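Predicted acyltransferase with acyl-CoA N-acyltransferase domain (Escherichia coli, PDB 4RS2) binds coenzyme A and probably transfers acyl groups as a GNAT-family acetyltransferase, and when overexpressed suppresses silencing of RNA targets by small RNAs. Local coordinates at residues R20-I25 and D49-G54; G29-L34 and A42-V47; E111-L116 and H160-D165. All blocks are in the same frame, centred on the assembly; numbering follows the deposited sequence.

Contacts 1 and 2 are neighbours, their centres about 11 Å apart, and both use helix 42-53: its N-terminal part packs on helix 27-37 in contact 2, and near its C-terminal end Arg51 reaches Glu22, just after strand 18-21, in contact 1. They touch through Ile30, whose CD1 lies 3.7 Å from Arg51 NH2. Contact 3 joins helix 104-118 to the end of strand 157-161, with its centre about 21 Å from that of contact 1 and about 25 Å from that of contact 2; strands 18-21 and 157-161 belong to the same mixed sheet. Bound coenzyme A is about 6 Å from the side chain of Glu43 in contact 2 and about 13 Å from that of His160 in contact 3.

Contact 1. Residues R20-I25 and D49-G54; sequences RVEIPI and DLREDG
Glu22 OE2 is gripped by two nitrogens of one guanidinium group: Arg51 NE and Arg51 NH2 both donate to Glu22 OE2, each at 2.9 Å. This is a side-on salt bridge in which NE and one NH2 hydrogen share a single acceptor, and the price of sharing is bent geometry, with both N-H...O angles near 140°. The oxygen sits at the edge of the guanidinium, near its plane. Seen from the acid, NH2 comes to the syn side of OE2, whereas NE arrives nearly in line with the C-O bond. The carboxylate and guanidinium planes are turned 49° apart, so the pair is not the flat, two-oxygen fork. Consistent with this, Glu22 OE1 stays 3.7 Å from Arg51 NH2 and instead hydrogen-bonds to the Tyr72 hydroxyl on strand 69-80.

The two side chains come from opposite directions. Glu22 leaves the loop just after strand 18-21 and is extended beyond CG, while Arg51 runs straight from helix 42-53 until a bend at chi3 turns its NE-NH2 edge to the acid. Ile30 of helix 27-37 and Leu56 touch both side chains.

In the GNAT fold this is a surface salt bridge joining the exit of the first strand to helix 42-53. OE2 is held by Arg51 and OE1 by Tyr72, which should restrict rotation of the carboxylate. Arg51 and Tyr72 would be expected to favour its anionic form, and the carboxylate links helix 42-53, through Arg51, to the loop after strand 18-21 and, through Tyr72, to strand 69-80.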
loop_
_atom_site.group_PDB
_atom_site.type_symbol
_atom_site.label_atom_id
_atom_site.label_comp_id
_atom_site.label_asym_id
_atom_site.label_seq_id
_atom_site.Cartn_x
_atom_site.Cartn_y
_atom_site.Cartn_z
ATOM N N ARG A 20 -10.685 -3.974 -7.737
ATOM C CA ARG A 20 -11.366 -2.705 -8.001
ATOM C C ARG A 20 -11.156 -1.806 -6.808
ATOM O O ARG A 20 -10.694 -2.265 -5.759
ATOM C CB ARG A 20 -12.867 -2.937 -8.200
ATOM C CG ARG A 20 -13.520 -3.643 -7.040
ATOM C CD ARG A 20 -15.042 -3.553 -7.099
ATOM N NE ARG A 20 -15.597 -4.354 -6.010
ATOM C CZ ARG A 20 -15.676 -3.965 -4.741
ATOM N NH1 ARG A 20 -15.232 -2.764 -4.353
ATOM N NH2 ARG A 20 -16.160 -4.806 -3.846
ATOM N N VAL A 21 -11.518 -0.534 -6.968
ATOM C CA VAL A 21 -11.444 0.461 -5.911
ATOM C C VAL A 21 -12.443 0.055 -4.854
ATOM O O VAL A 21 -13.531 -0.422 -5.156
ATOM C CB VAL A 21 -11.776 1.873 -6.446
ATOM C CG1 VAL A 21 -11.873 2.907 -5.314
ATOM C CG2 VAL A 21 -10.719 2.279 -7.451
ATOM N N GLU A 22 -12.065 0.206 -3.601
ATOM C CA GLU A 22 -12.936 -0.151 -2.522
ATOM C C GLU A 22 -14.146 0.768 -2.498
ATOM O O GLU A 22 -14.087 1.884 -3.006
ATOM C CB GLU A 22 -12.192 -0.050 -1.192
ATOM C CG GLU A 22 -12.080 1.316 -0.597
ATOM C CD GLU A 22 -11.516 1.257 0.824
ATOM O OE1 GLU A 22 -10.335 0.997 0.963
ATOM O OE2 GLU A 22 -12.257 1.464 1.805
ATOM N N ILE A 23 -15.236 0.268 -1.935
ATOM C CA ILE A 23 -16.457 1.041 -1.728
ATOM C C ILE A 23 -16.885 0.831 -0.266
ATOM O O ILE A 23 -16.334 -0.015 0.449
ATOM C CB ILE A 23 -17.551 0.684 -2.758
ATOM C CG1 ILE A 23 -17.930 -0.799 -2.676
ATOM C CG2 ILE A 23 -17.077 1.040 -4.171
ATOM C CD1 ILE A 23 -19.070 -1.205 -3.598
ATOM N N PRO A 24 -17.865 1.606 0.204
ATOM C CA PRO A 24 -18.224 1.522 1.641
ATOM C C PRO A 24 -18.578 0.158 2.194
ATOM O O PRO A 24 -18.187 -0.167 3.334
ATOM C CB PRO A 24 -19.436 2.437 1.730
ATOM C CG PRO A 24 -19.126 3.481 0.715
ATOM C CD PRO A 24 -18.533 2.741 -0.447
ATOM N N ILE A 25 -19.286 -0.636 1.409
ATOM C CA ILE A 25 -19.730 -1.943 1.847
ATOM C C ILE A 25 -18.554 -2.886 2.089
ATOM O O ILE A 25 -18.702 -3.887 2.777
ATOM C CB ILE A 25 -20.764 -2.550 0.843
ATOM C CG1 ILE A 25 -21.514 -3.729 1.466
ATOM C CG2 ILE A 25 -20.106 -2.976 -0.459
ATOM C CD1 ILE A 25 -22.172 -3.436 2.798
ATOM N N ASP A 49 -9.084 4.298 10.959
ATOM C CA ASP A 49 -8.865 5.712 11.260
ATOM C C ASP A 49 -8.586 6.560 10.028
ATOM O O ASP A 49 -9.074 7.676 9.947
ATOM C CB ASP A 49 -7.758 5.872 12.291
ATOM C CG ASP A 49 -8.130 5.323 13.659
ATOM O OD1 ASP A 49 -9.290 4.909 13.884
ATOM O OD2 ASP A 49 -7.239 5.311 14.524
ATOM N N LEU A 50 -7.781 6.074 9.087
ATOM C CA LEU A 50 -7.517 6.841 7.875
ATOM C C LEU A 50 -8.792 7.070 7.105
ATOM O O LEU A 50 -9.038 8.169 6.617
ATOM C CB LEU A 50 -6.529 6.088 6.965
ATOM C CG LEU A 50 -5.088 5.958 7.452
ATOM C CD1 LEU A 50 -4.300 4.993 6.596
ATOM C CD2 LEU A 50 -4.397 7.306 7.510
ATOM N N ARG A 51 -9.622 6.042 6.991
ATOM C CA ARG A 51 -10.836 6.195 6.235
ATOM C C ARG A 51 -11.793 7.169 6.901
ATOM O O ARG A 51 -12.391 8.032 6.238
ATOM C CB ARG A 51 -11.543 4.850 6.069
ATOM C CG ARG A 51 -12.808 4.946 5.220
ATOM C CD ARG A 51 -13.518 3.609 5.055
ATOM N NE ARG A 51 -12.713 2.558 4.444
ATOM C CZ ARG A 51 -12.249 1.494 5.098
ATOM N NH1 ARG A 51 -12.508 1.351 6.399
ATOM N NH2 ARG A 51 -11.535 0.577 4.444
ATOM N N GLU A 52 -11.947 7.012 8.207
ATOM C CA GLU A 52 -12.888 7.830 8.944
ATOM C C GLU A 52 -12.523 9.301 8.853
ATOM O O GLU A 52 -13.409 10.170 8.752
ATOM C CB GLU A 52 -12.946 7.387 10.398
ATOM C CG GLU A 52 -14.013 8.117 11.210
ATOM C CD GLU A 52 -13.862 7.892 12.698
ATOM O OE1 GLU A 52 -13.540 6.757 13.109
ATOM O OE2 GLU A 52 -14.070 8.857 13.465
ATOM N N ASP A 53 -11.228 9.599 8.868
ATOM C CA ASP A 53 -10.771 10.987 8.886
ATOM C C ASP A 53 -10.422 11.589 7.502
ATOM O O ASP A 53 -10.002 12.743 7.411
ATOM C CB ASP A 53 -9.620 11.094 9.866
ATOM C CG ASP A 53 -10.061 10.808 11.306
ATOM O OD1 ASP A 53 -11.105 11.339 11.727
ATOM O OD2 ASP A 53 -9.367 10.077 12.037
ATOM N N GLY A 54 -10.603 10.814 6.428
ATOM C CA GLY A 54 -10.339 11.313 5.062
ATOM C C GLY A 54 -8.905 11.338 4.583
ATOM O O GLY A 54 -8.505 12.178 3.766
#

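Contact 2. Residues G29-L34 and A42-V47; sequences GIDALL and AEAKLV
Leu34 chi1 (-64°) sets CG anti to the carbonyl carbon, and an extended chi2 (175°) sends CD1 on to Val47, which offers CG2, likewise anti to its carbonyl carbon. The side chains cross at about a right angle, Leu34 CD1 meeting Val47 CG2 at 3.7 Å. Leu34 CB lies 3.8 Å from Ala44 CB, and the Leu34 and Ala44 CA atoms are 5.1 Å apart, the nearest backbone approach. A small alanine here is in keeping with segments whose axes approach to 8.5 Å and run antiparallel at 154°.

No direct hydrogen bond joins the two segments; two waters bridge them. One donates to Asp31 OD1 at 2.6 Å and to Ala44 O at 2.8 Å, while Asp31 OD2 forms a salt bridge with Arg35. The other accepts from Ala44 N at 3.0 Å, a first-turn amide with no carbonyl partner within the helix, and gives a weak bond to Leu34 O.

Glu43, its side chain about 6 Å from bound coenzyme A, bonds through OE2 to Cys186 N. The hairpin of helices 27-37 and 42-53 lies against the sheet: Leu34 and Val47 on Pro92 of strand 87-95, Ile30 and Val47 on Tyr72 of strand 69-80.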
loop_
_atom_site.group_PDB
_atom_site.type_symbol
_atom_site.label_atom_id
_atom_site.label_comp_id
_atom_site.label_asym_id
_atom_site.label_seq_id
_atom_site.Cartn_x
_atom_site.Cartn_y
_atom_site.Cartn_z
ATOM N N GLY A 29 -15.366 -6.220 5.561
ATOM C CA GLY A 29 -14.570 -7.290 4.971
ATOM C C GLY A 29 -13.096 -6.980 4.995
ATOM O O GLY A 29 -12.270 -7.857 5.250
ATOM N N ILE A 30 -12.755 -5.733 4.683
ATOM C CA ILE A 30 -11.372 -5.278 4.762
ATOM C C ILE A 30 -10.890 -5.422 6.195
ATOM O O ILE A 30 -9.774 -5.909 6.451
ATOM C CB ILE A 30 -11.247 -3.827 4.258
ATOM C CG1 ILE A 30 -11.546 -3.739 2.744
ATOM C CG2 ILE A 30 -9.870 -3.272 4.511
ATOM C CD1 ILE A 30 -11.870 -2.348 2.285
ATOM N N ASP A 31 -11.731 -4.988 7.144
ATOM C CA ASP A 31 -11.325 -5.046 8.543
ATOM C C ASP A 31 -11.042 -6.450 8.978
ATOM O O ASP A 31 -10.029 -6.694 9.680
ATOM C CB ASP A 31 -12.380 -4.411 9.448
ATOM C CG ASP A 31 -11.879 -4.150 10.869
ATOM O OD1 ASP A 31 -11.272 -3.089 11.094
ATOM O OD2 ASP A 31 -12.129 -4.975 11.764
ATOM N N ALA A 32 -11.869 -7.403 8.533
ATOM C CA ALA A 32 -11.725 -8.779 8.944
ATOM C C ALA A 32 -10.474 -9.351 8.327
ATOM O O ALA A 32 -9.743 -10.085 8.989
ATOM C CB ALA A 32 -12.955 -9.593 8.574
ATOM N N LEU A 33 -10.236 -9.039 7.057
ATOM C CA LEU A 33 -9.002 -9.481 6.410
ATOM C C LEU A 33 -7.745 -8.974 7.126
ATOM O O LEU A 33 -6.774 -9.727 7.340
ATOM C CB LEU A 33 -8.969 -9.008 4.961
ATOM C CG LEU A 33 -7.685 -9.296 4.206
ATOM C CD1 LEU A 33 -7.454 -10.791 3.958
ATOM C CD2 LEU A 33 -7.760 -8.530 2.904
ATOM N N LEU A 34 -7.759 -7.696 7.511
ATOM C CA LEU A 34 -6.586 -7.112 8.160
ATOM C C LEU A 34 -6.372 -7.692 9.546
ATOM O O LEU A 34 -5.228 -7.940 9.946
ATOM C CB LEU A 34 -6.698 -5.569 8.203
ATOM C CG LEU A 34 -6.691 -4.931 6.788
ATOM C CD1 LEU A 34 -6.921 -3.444 6.876
ATOM C CD2 LEU A 34 -5.423 -5.241 6.039
ATOM N N ALA A 42 -3.345 -3.606 14.617
ATOM C CA ALA A 42 -2.875 -2.259 14.264
ATOM C C ALA A 42 -3.207 -1.881 12.833
ATOM O O ALA A 42 -3.622 -0.759 12.584
ATOM C CB ALA A 42 -1.391 -2.126 14.481
ATOM N N GLU A 43 -2.965 -2.793 11.885
ATOM C CA GLU A 43 -3.306 -2.464 10.481
ATOM C C GLU A 43 -4.792 -2.199 10.282
ATOM O O GLU A 43 -5.183 -1.268 9.557
ATOM C CB GLU A 43 -2.875 -3.555 9.542
ATOM C CG GLU A 43 -1.408 -3.567 9.200
ATOM C CD GLU A 43 -0.494 -4.072 10.319
ATOM O OE1 GLU A 43 -0.984 -4.610 11.384
ATOM O OE2 GLU A 43 0.755 -3.919 10.151
ATOM N N ALA A 44 -5.628 -3.016 10.906
ATOM C CA ALA A 44 -7.082 -2.817 10.772
ATOM C C ALA A 44 -7.481 -1.459 11.384
ATOM O O ALA A 44 -8.279 -0.706 10.815
ATOM C CB ALA A 44 -7.832 -3.935 11.438
ATOM N N LYS A 45 -6.920 -1.157 12.552
ATOM C CA LYS A 45 -7.225 0.084 13.254
ATOM C C LYS A 45 -6.712 1.318 12.482
ATOM O O LYS A 45 -7.387 2.352 12.411
ATOM C CB LYS A 45 -6.693 -0.002 14.690
ATOM C CG LYS A 45 -7.445 -1.051 15.499
ATOM C CD LYS A 45 -6.636 -1.661 16.629
ATOM C CE LYS A 45 -6.634 -0.840 17.882
ATOM N NZ LYS A 45 -5.893 -1.623 18.923
ATOM N N LEU A 46 -5.543 1.190 11.883
ATOM C CA LEU A 46 -4.978 2.250 11.039
ATOM C C LEU A 46 -5.920 2.566 9.898
ATOM O O LEU A 46 -6.225 3.728 9.628
ATOM C CB LEU A 46 -3.665 1.784 10.464
ATOM C CG LEU A 46 -3.044 2.670 9.363
ATOM C CD1 LEU A 46 -2.571 4.001 9.959
ATOM C CD2 LEU A 46 -1.938 1.888 8.696
ATOM N N VAL A 47 -6.361 1.521 9.205
ATOM C CA VAL A 47 -7.210 1.728 8.016
ATOM C C VAL A 47 -8.546 2.333 8.410
ATOM O O VAL A 47 -9.033 3.266 7.756
ATOM C CB VAL A 47 -7.360 0.442 7.216
ATOM C CG1 VAL A 47 -8.529 0.535 6.247
ATOM C CG2 VAL A 47 -6.042 0.120 6.524
HETATM O O HOH W 1 -10.294 -1.694 9.132
HETATM O O HOH W 2 -4.602 -5.736 11.649
#

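Contact 3. Residues E111-L116 and H160-D165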
loop_
_atom_site.group_PDB
_atom_site.type_symbol
_atom_site.label_atom_id
_atom_site.label_comp_id
_atom_site.label_asym_id
_atom_site.label_seq_id
_atom_site.Cartn_x
_atom_site.Cartn_y
_atom_site.Cartn_z
ATOM N N GLU A 111 -1.647 -2.452 -10.029
ATOM C CA GLU A 111 -2.847 -1.686 -10.367
ATOM C C GLU A 111 -2.920 -0.425 -9.525
ATOM O O GLU A 111 -3.349 0.616 -10.005
ATOM C CB GLU A 111 -4.143 -2.509 -10.227
ATOM C CG GLU A 111 -5.391 -1.672 -10.521
ATOM C CD GLU A 111 -6.658 -2.478 -10.809
ATOM O OE1 GLU A 111 -6.582 -3.693 -11.130
ATOM O OE2 GLU A 111 -7.750 -1.866 -10.737
ATOM N N GLY A 112 -2.520 -0.516 -8.262
ATOM C CA GLY A 112 -2.510 0.667 -7.393
ATOM C C GLY A 112 -1.635 1.763 -7.987
ATOM O O GLY A 112 -2.029 2.922 -8.140
ATOM N N LEU A 113 -0.403 1.384 -8.292
ATOM C CA LEU A 113 0.558 2.299 -8.863
ATOM C C LEU A 113 0.094 2.834 -10.216
ATOM O O LEU A 113 0.299 4.017 -10.517
ATOM C CB LEU A 113 1.949 1.661 -8.942
ATOM C CG LEU A 113 2.820 1.869 -7.668
ATOM C CD1 LEU A 113 2.137 1.437 -6.363
ATOM C CD2 LEU A 113 4.212 1.245 -7.794
ATOM N N ASP A 114 -0.511 1.975 -11.032
ATOM C CA ASP A 114 -1.008 2.404 -12.349
ATOM C C ASP A 114 -2.135 3.435 -12.200
ATOM O O ASP A 114 -2.159 4.428 -12.919
ATOM C CB ASP A 114 -1.506 1.198 -13.123
ATOM C CG ASP A 114 -1.794 1.515 -14.559
ATOM O OD1 ASP A 114 -0.845 1.894 -15.274
ATOM O OD2 ASP A 114 -2.958 1.360 -14.955
ATOM N N SER A 115 -3.042 3.187 -11.261
ATOM C CA SER A 115 -4.147 4.099 -10.980
ATOM C C SER A 115 -3.607 5.446 -10.473
ATOM O O SER A 115 -4.053 6.548 -10.894
ATOM C CB SER A 115 -5.087 3.471 -9.955
ATOM O OG SER A 115 -5.854 2.430 -10.560
ATOM N N LEU A 116 -2.649 5.373 -9.580
ATOM C CA LEU A 116 -2.084 6.599 -9.012
ATOM C C LEU A 116 -1.417 7.445 -10.105
ATOM O O LEU A 116 -1.570 8.662 -10.133
ATOM C CB LEU A 116 -1.151 6.275 -7.865
ATOM C CG LEU A 116 -1.856 5.724 -6.642
ATOM C CD1 LEU A 116 -0.852 5.007 -5.796
ATOM C CD2 LEU A 116 -2.574 6.800 -5.833
ATOM N N HIS A 160 9.084 4.131 -5.022
ATOM C CA HIS A 160 8.813 3.777 -6.413
ATOM C C HIS A 160 8.335 5.048 -7.110
ATOM O O HIS A 160 7.272 5.549 -6.815
ATOM C CB HIS A 160 7.726 2.697 -6.511
ATOM C CG HIS A 160 7.653 2.007 -7.846
ATOM N ND1 HIS A 160 7.552 2.678 -9.046
ATOM C CD2 HIS A 160 7.649 0.684 -8.160
ATOM C CE1 HIS A 160 7.527 1.800 -10.044
ATOM N NE2 HIS A 160 7.558 0.586 -9.529
ATOM N N ARG A 161 9.119 5.555 -8.052
ATOM C CA ARG A 161 8.720 6.733 -8.790
ATOM C C ARG A 161 7.599 6.354 -9.738
ATOM O O ARG A 161 7.547 5.216 -10.213
ATOM C CB ARG A 161 9.899 7.241 -9.619
ATOM C CG ARG A 161 10.270 6.394 -10.821
ATOM C CD ARG A 161 11.599 6.867 -11.368
ATOM N NE ARG A 161 12.682 6.404 -10.509
ATOM C CZ ARG A 161 13.981 6.588 -10.755
ATOM N NH1 ARG A 161 14.378 7.316 -11.822
ATOM N NH2 ARG A 161 14.892 6.077 -9.906
ATOM N N LEU A 162 6.735 7.310 -10.048
ATOM C CA LEU A 162 5.695 7.105 -11.054
ATOM C C LEU A 162 6.005 7.840 -12.361
ATOM O O LEU A 162 5.291 7.663 -13.346
ATOM C CB LEU A 162 4.344 7.515 -10.518
ATOM C CG LEU A 162 3.914 6.698 -9.286
ATOM C CD1 LEU A 162 2.529 7.125 -8.810
ATOM C CD2 LEU A 162 3.907 5.213 -9.640
ATOM N N ALA A 163 7.034 8.675 -12.353
ATOM C CA ALA A 163 7.511 9.401 -13.530
ATOM C C ALA A 163 9.013 9.274 -13.417
ATOM O O ALA A 163 9.537 9.185 -12.301
ATOM C CB ALA A 163 7.080 10.853 -13.493
ATOM N N ASP A 164 9.728 9.298 -14.536
ATOM C CA ASP A 164 11.131 8.991 -14.466
ATOM C C ASP A 164 11.972 9.971 -13.657
ATOM O O ASP A 164 12.967 9.589 -13.013
ATOM C CB ASP A 164 11.750 8.793 -15.835
ATOM C CG ASP A 164 12.822 7.728 -15.792
ATOM O OD1 ASP A 164 12.485 6.596 -15.357
ATOM O OD2 ASP A 164 13.992 8.011 -16.157
ATOM N N ASP A 165 11.557 11.221 -13.656
ATOM C CA ASP A 165 12.303 12.258 -12.973
ATOM C C ASP A 165 11.678 12.657 -11.656
ATOM O O ASP A 165 12.084 13.660 -11.085
ATOM C CB ASP A 165 12.425 13.505 -13.865
ATOM C CG ASP A 165 11.075 14.173 -14.165
ATOM O OD1 ASP A 165 10.023 13.736 -13.632
ATOM O OD2 ASP A 165 11.075 15.148 -14.961
#
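Helix 104-118 of the GNAT fold, lying across the mixed sheet, meets the end of strand 157-161 and the loop after it through a largely apolar contact of Leu113, Leu116 and Leu162, with the imidazole of His160 offering a face. Leu113 CD2 sits over that face, 3.6 Å from the His160 ring centroid and 16° off the ring normal, which defines a CH-pi contact. The methyl is displaced slightly toward the ring's rim, nearest CG and CD2 of His160, each at 3.5 Å.

A bond within the strand end also engages the ring: His160 ND1 donates to Arg161 O at 2.8 Å, with the oxygen almost in the ring plane and ND1 above the carbonyl plane. Phe138 adds an edge-to-face ring contact.

Leu162 fits against the helix with both methyls. Its CD2 lies 4.0 Å from Leu113 CG, the two side chains crossing at about a right angle, and its CD1 lies 3.9 Å from Leu116 CB. A chi1 of -61° places CG beside the backbone N and directs the two methyls to the helix. Val124 of strand 123-127 touches all three leucines from the sheet.

No hydrogen bond crosses between the segments, so their direct contact rests on apolar packing and the CH-pi interaction; the ND1-H bond implies a proton on ND1 and is consistent with a restricted ring rotation, in which a face lies toward Leu113.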